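PDB 6JLC: cAMP factor from Mobiluncus curtisii, which is a bacterial toxin that probably acts as a pore-forming factor in the co-haemolytic CAMP reaction, represented here by its helical CAMP-factor region. Local coordinates for residues 103-106 against 107-111; 38-41 against 42-45; 78-81 against 82-85; 132-135 against 136-140. One frame throughout, in Å; residues are numbered along the deposited sequence.

Interaction 1: residues 103-106 against 107-111; sequences LGFS and VTRAI
Phe105 and Arg109, one helical turn apart, meet with the arginine's aliphatic chain laid over one face of the phenyl ring. Arg109 CD stands 4.0 Å from the centroid of the Phe105 ring and 27° off the ring normal, a CH-pi contact; its closest ring atom is CE2, at 3.6 Å. Arg109 CG also lies over the middle of that face. The torsions explain the overlap: Phe105 has CG opposite its backbone N (chi1 -170°), while Arg109 sends CG back beside its own N and bends at chi3, so the methylenes cover the ring and the guanidinium runs on past it, its plane 37° from that of the phenyl. Its NH1 forms a long, weak ion pair with Asp130 of helix 121-139.

On the neighbouring flank Thr108 turns its hydroxyl to the preceding turn. Gly104 O receives Thr108 N at 2.8 Å and Thr108 OG1 at 3.0 Å, from opposite faces of the carbonyl plane, the hydroxyl standing well above that plane. The second of these bonds gives the hydroxyl a partner within its own helix, while Thr108 also packs on Glu40.

Around the axis from these groups, Val107 CG2 sits 3.4 Å from Leu103 O, and Ser106 OG is hydrogen-bonded to Asp130. The i to i+4 contacts are those of a regular alpha helix; in helix 97-114 one flank, with Leu103, Val107 and Ala110, is packed in the bundle against helix 68-91, and the other, with Phe105 and Arg109, is exposed.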
loop_
_atom_site.group_PDB
_atom_site.type_symbol
_atom_site.label_atom_id
_atom_site.label_comp_id
_atom_site.label_asym_id
_atom_site.label_seq_id
_atom_site.Cartn_x
_atom_site.Cartn_y
_atom_site.Cartn_z
ATOM N N LEU A 103 9.662 9.279 -2.738
ATOM C CA LEU A 103 8.456 8.822 -3.424
ATOM C C LEU A 103 7.203 9.231 -2.656
ATOM O O LEU A 103 6.196 9.618 -3.260
ATOM C CB LEU A 103 8.503 7.304 -3.639
ATOM C CG LEU A 103 7.528 6.705 -4.666
ATOM C CD1 LEU A 103 7.622 7.375 -6.018
ATOM C CD2 LEU A 103 7.820 5.253 -4.820
ATOM N N GLY A 104 7.257 9.200 -1.324
ATOM C CA GLY A 104 6.100 9.640 -0.554
ATOM C C GLY A 104 5.791 11.103 -0.775
ATOM O O GLY A 104 4.621 11.507 -0.865
ATOM N N PHE A 105 6.824 11.932 -0.871
ATOM C CA PHE A 105 6.630 13.349 -1.138
ATOM C C PHE A 105 5.990 13.562 -2.504
ATOM O O PHE A 105 5.063 14.364 -2.651
ATOM C CB PHE A 105 7.968 14.061 -1.061
ATOM C CG PHE A 105 7.863 15.565 -1.084
ATOM C CD1 PHE A 105 7.054 16.235 -0.174
ATOM C CD2 PHE A 105 8.567 16.295 -2.020
ATOM C CE1 PHE A 105 6.967 17.621 -0.184
ATOM C CE2 PHE A 105 8.485 17.692 -2.033
ATOM C CZ PHE A 105 7.690 18.346 -1.111
ATOM N N SER A 106 6.476 12.835 -3.513
ATOM C CA SER A 106 5.884 12.916 -4.843
ATOM C C SER A 106 4.414 12.493 -4.821
ATOM O O SER A 106 3.563 13.148 -5.434
ATOM C CB SER A 106 6.700 12.054 -5.814
ATOM O OG SER A 106 6.112 12.009 -7.099
ATOM N N VAL A 107 4.085 11.414 -4.097
ATOM C CA VAL A 107 2.686 11.014 -3.974
ATOM C C VAL A 107 1.871 12.092 -3.269
ATOM O O VAL A 107 0.763 12.434 -3.696
ATOM C CB VAL A 107 2.567 9.657 -3.249
ATOM C CG1 VAL A 107 1.098 9.378 -2.883
ATOM C CG2 VAL A 107 3.134 8.541 -4.127
ATOM N N THR A 108 2.397 12.631 -2.163
ATOM C CA THR A 108 1.650 13.638 -1.412
ATOM C C THR A 108 1.379 14.872 -2.272
ATOM O O THR A 108 0.255 15.388 -2.298
ATOM C CB THR A 108 2.407 14.026 -0.134
ATOM O OG1 THR A 108 2.493 12.884 0.735
ATOM C CG2 THR A 108 1.695 15.163 0.593
ATOM N N ARG A 109 2.405 15.355 -2.985
ATOM C CA ARG A 109 2.215 16.509 -3.862
ATOM C C ARG A 109 1.163 16.222 -4.921
ATOM O O ARG A 109 0.348 17.090 -5.238
ATOM C CB ARG A 109 3.534 16.899 -4.535
ATOM C CG ARG A 109 4.558 17.532 -3.600
ATOM C CD ARG A 109 5.744 18.089 -4.406
ATOM N NE ARG A 109 5.329 19.121 -5.356
ATOM C CZ ARG A 109 5.617 19.119 -6.658
ATOM N NH1 ARG A 109 6.327 18.131 -7.194
ATOM N NH2 ARG A 109 5.193 20.114 -7.426
ATOM N N ALA A 110 1.179 15.005 -5.484
ATOM C CA ALA A 110 0.188 14.625 -6.493
ATOM C C ALA A 110 -1.221 14.629 -5.911
ATOM O O ALA A 110 -2.174 15.072 -6.568
ATOM C CB ALA A 110 0.513 13.245 -7.073
ATOM N N ILE A 111 -1.377 14.138 -4.676
ATOM C CA ILE A 111 -2.700 14.145 -4.041
ATOM C C ILE A 111 -3.158 15.574 -3.785
ATOM O O ILE A 111 -4.334 15.918 -3.985
ATOM C CB ILE A 111 -2.684 13.336 -2.731
ATOM C CG1 ILE A 111 -2.486 11.843 -3.020
ATOM C CG2 ILE A 111 -3.998 13.548 -1.962
ATOM C CD1 ILE A 111 -2.141 11.032 -1.777
#

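Interaction 2: residues 38-41 against 42-45; sequences SKEF and DKLF
Phe45 swings its ring back over the preceding turn because CG lies beside its own backbone N (chi1 -63°), and this rotation brings the ring to that of Phe41. They cross with centroids 5.7 Å apart and planes at 60°, an oblique aromatic pair. The closest apolar approach is Phe41 CB to Phe45 CE2 at 3.9 Å. The same rotation sets the Phe45 face above the carbonyl of the preceding turn: Phe41 O lies 3.2 Å above the ring plane, displaced toward the rim near CD2. That oxygen also accepts the backbone bond from Phe45 N, at 2.9 Å.

Glu40 occupies the N-cap position. Its side chain, bent at chi2 (-71°), folds toward the first turn, where OE1 reaches a water at 3.0 Å; that water in turn accepts from Lys43 N. A second water joins Lys39 O to Asp42 N, so two amides of the opening turn are bonded to solvent. The first backbone bond of the helix across the contact runs from Leu44 N to Glu40 O. Just before it, a type I turn from Ser38 to Phe41 brings the chain round.

Leu44 faces the interior, touching helices 8-31, 68-91 and 97-114, and Phe45 makes a cation-pi contact with Lys26. Glu40 and Lys43 lie side by side pointing the same way, but Glu40 OE1 and Lys43 NZ are 5.1 Å apart, too far for direct charge pairing. The glutamate thus reaches the Lys43 amide through a water rather than directly, and its negative charge near the helix start would probably interact favourably with the helix dipole.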
loop_
_atom_site.group_PDB
_atom_site.type_symbol
_atom_site.label_atom_id
_atom_site.label_comp_id
_atom_site.label_asym_id
_atom_site.label_seq_id
_atom_site.Cartn_x
_atom_site.Cartn_y
_atom_site.Cartn_z
ATOM N N SER A 38 1.116 7.562 2.565
ATOM C CA SER A 38 -0.292 7.522 2.947
ATOM C C SER A 38 -0.739 8.746 3.740
ATOM O O SER A 38 -1.887 8.780 4.209
ATOM C CB SER A 38 -0.583 6.246 3.748
ATOM O OG SER A 38 0.146 6.240 4.956
ATOM N N LYS A 39 0.127 9.756 3.882
ATOM C CA LYS A 39 -0.201 10.921 4.702
ATOM C C LYS A 39 -1.550 11.534 4.327
ATOM O O LYS A 39 -2.349 11.870 5.207
ATOM C CB LYS A 39 0.916 11.960 4.588
ATOM C CG LYS A 39 0.775 13.141 5.536
ATOM C CD LYS A 39 1.889 14.152 5.308
ATOM C CE LYS A 39 1.747 15.356 6.226
ATOM N NZ LYS A 39 2.856 16.334 6.027
ATOM N N GLU A 40 -1.839 11.664 3.031
ATOM C CA GLU A 40 -3.043 12.353 2.576
ATOM C C GLU A 40 -4.032 11.420 1.870
ATOM O O GLU A 40 -4.782 11.850 0.987
ATOM C CB GLU A 40 -2.661 13.518 1.664
ATOM C CG GLU A 40 -1.794 14.602 2.337
ATOM C CD GLU A 40 -2.563 15.432 3.362
ATOM O OE1 GLU A 40 -3.808 15.508 3.267
ATOM O OE2 GLU A 40 -1.915 16.015 4.263
ATOM N N PHE A 41 -4.073 10.144 2.259
ATOM C CA PHE A 41 -4.987 9.221 1.586
ATOM C C PHE A 41 -6.448 9.626 1.784
ATOM O O PHE A 41 -7.273 9.415 0.890
ATOM C CB PHE A 41 -4.753 7.782 2.065
ATOM C CG PHE A 41 -3.707 7.014 1.259
ATOM C CD1 PHE A 41 -2.787 7.676 0.455
ATOM C CD2 PHE A 41 -3.652 5.620 1.311
ATOM C CE1 PHE A 41 -1.828 6.968 -0.284
ATOM C CE2 PHE A 41 -2.694 4.908 0.579
ATOM C CZ PHE A 41 -1.785 5.580 -0.220
ATOM N N ASP A 42 -6.784 10.235 2.927
ATOM C CA ASP A 42 -8.163 10.677 3.164
ATOM C C ASP A 42 -8.611 11.699 2.122
ATOM O O ASP A 42 -9.707 11.594 1.553
ATOM C CB ASP A 42 -8.289 11.270 4.571
ATOM C CG ASP A 42 -8.300 10.210 5.654
ATOM O OD1 ASP A 42 -8.667 9.053 5.354
ATOM O OD2 ASP A 42 -7.949 10.542 6.808
ATOM N N LYS A 43 -7.776 12.706 1.873
ATOM C CA LYS A 43 -8.070 13.686 0.834
ATOM C C LYS A 43 -8.188 13.023 -0.538
ATOM O O LYS A 43 -9.078 13.362 -1.328
ATOM C CB LYS A 43 -6.974 14.750 0.828
ATOM C CG LYS A 43 -7.017 15.693 -0.349
ATOM C CD LYS A 43 -6.024 16.817 -0.159
ATOM C CE LYS A 43 -6.488 17.765 0.922
ATOM N NZ LYS A 43 -6.155 19.159 0.553
ATOM N N LEU A 44 -7.296 12.078 -0.835
ATOM C CA LEU A 44 -7.334 11.376 -2.119
ATOM C C LEU A 44 -8.660 10.650 -2.320
ATOM O O LEU A 44 -9.270 10.730 -3.397
ATOM C CB LEU A 44 -6.169 10.388 -2.194
ATOM C CG LEU A 44 -6.075 9.550 -3.470
ATOM C CD1 LEU A 44 -6.117 10.426 -4.724
ATOM C CD2 LEU A 44 -4.803 8.685 -3.441
ATOM N N PHE A 45 -9.111 9.910 -1.300
ATOM C CA PHE A 45 -10.342 9.135 -1.446
ATOM C C PHE A 45 -11.556 10.047 -1.582
ATOM O O PHE A 45 -12.479 9.757 -2.356
ATOM C CB PHE A 45 -10.518 8.176 -0.259
ATOM C CG PHE A 45 -9.422 7.126 -0.139
ATOM C CD1 PHE A 45 -8.828 6.576 -1.270
ATOM C CD2 PHE A 45 -9.002 6.681 1.110
ATOM C CE1 PHE A 45 -7.823 5.612 -1.157
ATOM C CE2 PHE A 45 -8.010 5.719 1.233
ATOM C CZ PHE A 45 -7.417 5.179 0.102
HETATM O O HOH W 1 -4.886 10.625 5.503
HETATM O O HOH W 2 -5.795 13.399 3.958
#

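Interaction 3: residues 78-81 against 82-85; sequences IVEI and GLTV
Thr84 OG1 donates to Glu80 O at 2.7 Å, and Thr84 N reaches the same oxygen at 2.8 Å. The two donors approach from opposite faces of the carbonyl plane, the hydroxyl 36° out of it. The threonine rotamer makes this possible: chi1 of -57° holds OG1 beside its own backbone N, facing back along the helix. A water extends the link, donating to Thr84 OG1 and, at 2.8 Å, to Glu80 OE2. Hydroxyl, carbonyl and carboxylate of two residues four apart are thereby connected on one flank of the helix. The carboxylate's principal partner is Arg132 of helix 121-139, which forms a salt bridge to OE2.

Next to this polar group lies Leu83, whose CD1 comes 4.1 Å from Glu80 OE1, the two chains meeting at an angle. The same methyl is also 4.1 Å from Val79 CG1; these two side chains run alongside each other and point the same way. Leu83 CG is closer still to the backbone, 3.3 Å from Val79 O.

On the inner flank Ile81 CG2 and Val85 CG2 are a looser pair, at 4.4 Å. Ile81 packs on Leu44, Ala110, Ile111 and Leu131, and Val85 on Leu25 and Ile28, so this flank of helix 68-91 looks onto several neighbouring helices.

In chemical terms, the buried Thr84 hydroxyl is satisfied by its own helix and a water. Glu80, also buried, has its charge offset by Arg132, which probably favours the ionised carboxylate there.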
loop_
_atom_site.group_PDB
_atom_site.type_symbol
_atom_site.label_atom_id
_atom_site.label_comp_id
_atom_site.label_asym_id
_atom_site.label_seq_id
_atom_site.Cartn_x
_atom_site.Cartn_y
_atom_site.Cartn_z
ATOM N N ILE A 78 -5.143 10.071 -10.607
ATOM C CA ILE A 78 -5.525 9.117 -9.567
ATOM C C ILE A 78 -5.063 7.714 -9.937
ATOM O O ILE A 78 -4.519 6.986 -9.096
ATOM C CB ILE A 78 -7.040 9.182 -9.302
ATOM C CG1 ILE A 78 -7.358 10.525 -8.633
ATOM C CG2 ILE A 78 -7.468 8.039 -8.386
ATOM C CD1 ILE A 78 -8.770 10.681 -8.147
ATOM N N VAL A 79 -5.228 7.323 -11.207
ATOM C CA VAL A 79 -4.772 6.001 -11.632
ATOM C C VAL A 79 -3.270 5.875 -11.436
ATOM O O VAL A 79 -2.769 4.851 -10.959
ATOM C CB VAL A 79 -5.187 5.741 -13.093
ATOM C CG1 VAL A 79 -4.448 4.538 -13.672
ATOM C CG2 VAL A 79 -6.706 5.571 -13.171
ATOM N N GLU A 80 -2.532 6.936 -11.775
ATOM C CA GLU A 80 -1.080 6.914 -11.651
ATOM C C GLU A 80 -0.648 6.819 -10.199
ATOM O O GLU A 80 0.351 6.157 -9.889
ATOM C CB GLU A 80 -0.480 8.170 -12.282
ATOM C CG GLU A 80 1.020 8.033 -12.560
ATOM C CD GLU A 80 1.283 7.052 -13.691
ATOM O OE1 GLU A 80 0.408 6.939 -14.575
ATOM O OE2 GLU A 80 2.357 6.411 -13.706
ATOM N N ILE A 81 -1.347 7.523 -9.306
ATOM C CA ILE A 81 -1.033 7.410 -7.886
ATOM C C ILE A 81 -1.202 5.966 -7.436
ATOM O O ILE A 81 -0.346 5.404 -6.740
ATOM C CB ILE A 81 -1.916 8.362 -7.063
ATOM C CG1 ILE A 81 -1.561 9.832 -7.363
ATOM C CG2 ILE A 81 -1.750 8.075 -5.576
ATOM C CD1 ILE A 81 -2.599 10.788 -6.853
ATOM N N GLY A 82 -2.307 5.335 -7.838
ATOM C CA GLY A 82 -2.495 3.923 -7.526
ATOM C C GLY A 82 -1.366 3.049 -8.051
ATOM O O GLY A 82 -0.812 2.223 -7.321
ATOM N N LEU A 83 -1.013 3.229 -9.330
ATOM C CA LEU A 83 0.056 2.417 -9.910
ATOM C C LEU A 83 1.367 2.624 -9.172
ATOM O O LEU A 83 2.128 1.669 -8.960
ATOM C CB LEU A 83 0.248 2.753 -11.389
ATOM C CG LEU A 83 -0.893 2.479 -12.352
ATOM C CD1 LEU A 83 -0.571 3.089 -13.723
ATOM C CD2 LEU A 83 -1.136 0.968 -12.448
ATOM N N THR A 84 1.663 3.873 -8.801
ATOM C CA THR A 84 2.955 4.185 -8.200
ATOM C C THR A 84 3.087 3.544 -6.822
ATOM O O THR A 84 4.129 2.961 -6.485
ATOM C CB THR A 84 3.130 5.712 -8.113
ATOM O OG1 THR A 84 3.010 6.284 -9.429
ATOM C CG2 THR A 84 4.505 6.053 -7.554
ATOM N N VAL A 85 2.051 3.687 -5.996
ATOM C CA VAL A 85 2.084 3.137 -4.649
ATOM C C VAL A 85 2.129 1.614 -4.709
ATOM O O VAL A 85 2.823 0.970 -3.917
ATOM C CB VAL A 85 0.873 3.652 -3.847
ATOM C CG1 VAL A 85 0.744 2.926 -2.514
ATOM C CG2 VAL A 85 0.986 5.172 -3.611
HETATM O O HOH W 3 4.522 6.226 -11.862
#

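Interaction 4: residues 132-135 against 136-140; sequences RATY and ERVST
The last turns of helix 121-139 end in a contact between Tyr135 and Ser139, where the serine hydroxyl sits over one face of the phenol ring. Ser139 OG stands 3.1 Å above the ring plane, displaced toward the rim near CE2, and donates to Tyr135 O at 2.8 Å. Ser139 N reaches that oxygen too, from the opposite face of its carbonyl plane. A chi1 of -77° puts OG beside its own backbone N, within reach of the carbonyl. At its far end Tyr135 OH bonds to Asn91, and the ring has a cation-pi contact with Lys87.

On another flank Arg137 folds back across Thr134, one guanidinium face over Thr134 CA. A water lies in the guanidinium plane at its edge, accepting from Arg137 NH2 at 2.9 Å and donating to Thr134 OG1 at 3.0 Å. That hydroxyl also bonds to Asp130 O, while Arg137 NH1 is salt-bridged to Glu102. Beyond the helix, Thr140 OG1 donates to Arg137 O.

Side-chain hydroxyls thus supplement the backbone at this C-terminal end, and the charge of Arg137 is paired with Glu102 of helix 97-114, while its guanidinium face covers Thr134.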
loop_
_atom_site.group_PDB
_atom_site.type_symbol
_atom_site.label_atom_id
_atom_site.label_comp_id
_atom_site.label_asym_id
_atom_site.label_seq_id
_atom_site.Cartn_x
_atom_site.Cartn_y
_atom_site.Cartn_z
ATOM N N ARG A 132 6.281 9.291 -12.166
ATOM C CA ARG A 132 7.059 8.320 -12.931
ATOM C C ARG A 132 8.548 8.585 -12.794
ATOM O O ARG A 132 9.338 7.649 -12.607
ATOM C CB ARG A 132 6.649 8.349 -14.403
ATOM C CG ARG A 132 5.233 7.822 -14.622
ATOM C CD ARG A 132 4.711 8.152 -16.000
ATOM N NE ARG A 132 3.360 7.644 -16.181
ATOM C CZ ARG A 132 2.637 7.822 -17.279
ATOM N NH1 ARG A 132 3.140 8.506 -18.297
ATOM N NH2 ARG A 132 1.406 7.329 -17.348
ATOM N N ALA A 133 8.949 9.849 -12.903
ATOM C CA ALA A 133 10.361 10.190 -12.779
ATOM C C ALA A 133 10.882 9.843 -11.392
ATOM O O ALA A 133 12.018 9.364 -11.244
ATOM C CB ALA A 133 10.565 11.674 -13.073
ATOM N N THR A 134 10.062 10.074 -10.365
ATOM C CA THR A 134 10.504 9.808 -9.003
ATOM C C THR A 134 10.636 8.312 -8.765
ATOM O O THR A 134 11.627 7.860 -8.179
ATOM C CB THR A 134 9.543 10.442 -7.995
ATOM O OG1 THR A 134 9.509 11.862 -8.215
ATOM C CG2 THR A 134 10.022 10.192 -6.573
ATOM N N TYR A 135 9.663 7.532 -9.232
ATOM C CA TYR A 135 9.770 6.085 -9.090
ATOM C C TYR A 135 11.022 5.561 -9.775
ATOM O O TYR A 135 11.767 4.757 -9.201
ATOM C CB TYR A 135 8.543 5.385 -9.654
ATOM C CG TYR A 135 8.657 3.893 -9.447
ATOM C CD1 TYR A 135 8.229 3.311 -8.258
ATOM C CD2 TYR A 135 9.252 3.074 -10.407
ATOM C CE1 TYR A 135 8.358 1.946 -8.045
ATOM C CE2 TYR A 135 9.390 1.714 -10.194
ATOM C CZ TYR A 135 8.942 1.163 -9.011
ATOM O OH TYR A 135 9.066 -0.188 -8.795
ATOM N N GLU A 136 11.249 5.980 -11.024
ATOM C CA GLU A 136 12.418 5.499 -11.751
ATOM C C GLU A 136 13.706 5.886 -11.036
ATOM O O GLU A 136 14.630 5.072 -10.935
ATOM C CB GLU A 136 12.411 6.029 -13.184
ATOM C CG GLU A 136 13.525 5.439 -14.034
ATOM C CD GLU A 136 13.707 6.159 -15.351
ATOM O OE1 GLU A 136 13.062 5.756 -16.344
ATOM O OE2 GLU A 136 14.496 7.126 -15.396
ATOM N N ARG A 137 13.776 7.109 -10.495
ATOM C CA ARG A 137 14.990 7.537 -9.805
ATOM C C ARG A 137 15.249 6.702 -8.553
ATOM O O ARG A 137 16.339 6.150 -8.371
ATOM C CB ARG A 137 14.906 9.016 -9.439
ATOM C CG ARG A 137 16.160 9.527 -8.735
ATOM C CD ARG A 137 15.932 10.878 -8.081
ATOM N NE ARG A 137 14.804 11.578 -8.678
ATOM C CZ ARG A 137 13.778 12.055 -7.989
ATOM N NH1 ARG A 137 13.741 11.912 -6.664
ATOM N NH2 ARG A 137 12.794 12.676 -8.628
ATOM N N VAL A 138 14.264 6.620 -7.655
ATOM C CA VAL A 138 14.533 5.981 -6.367
ATOM C C VAL A 138 14.652 4.470 -6.508
ATOM O O VAL A 138 15.156 3.812 -5.590
ATOM C CB VAL A 138 13.461 6.344 -5.319
ATOM C CG1 VAL A 138 13.293 7.874 -5.253
ATOM C CG2 VAL A 138 12.143 5.648 -5.639
ATOM N N SER A 139 14.201 3.906 -7.638
ATOM C CA SER A 139 14.354 2.471 -7.875
ATOM C C SER A 139 15.814 2.067 -7.946
ATOM O O SER A 139 16.154 0.912 -7.672
ATOM C CB SER A 139 13.657 2.066 -9.170
ATOM O OG SER A 139 12.264 1.988 -8.970
ATOM N N THR A 140 16.680 2.993 -8.331
ATOM C CA THR A 140 18.110 2.758 -8.421
ATOM C C THR A 140 18.840 3.079 -7.126
ATOM O O THR A 140 20.064 2.945 -7.078
ATOM C CB THR A 140 18.716 3.599 -9.555
ATOM O OG1 THR A 140 18.935 4.936 -9.081
ATOM C CG2 THR A 140 17.790 3.643 -10.760
HETATM O O HOH W 4 13.892 9.694 -13.144
HETATM O O HOH W 5 11.149 13.746 -6.538
#

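In the fold
Interactions 1 and 3 are the more buried, on the successive helices 68-91 and 97-114, whose apolar flanks meet: Val107 against Val85, and Ala110 and Ile111 against Ile81. Interaction 1 nevertheless has an exposed CH-pi pair opposite its buried flank. Interactions 2 and 4 are partly buried and mark helix ends, the start of 41-59 and the finish of 121-139; their centres are 21 Å apart and they do not touch. Interaction 2 reaches the core through Leu44, on Ile78 and Ile81. The Arg132 salt bridge joins interactions 3 and 4, and Leu103 against Thr134 joins 1 and 4. Waters reach backbone amides at the helix start in 2, but link side chains in the buried polar flank of 3 and at the helix end in 4.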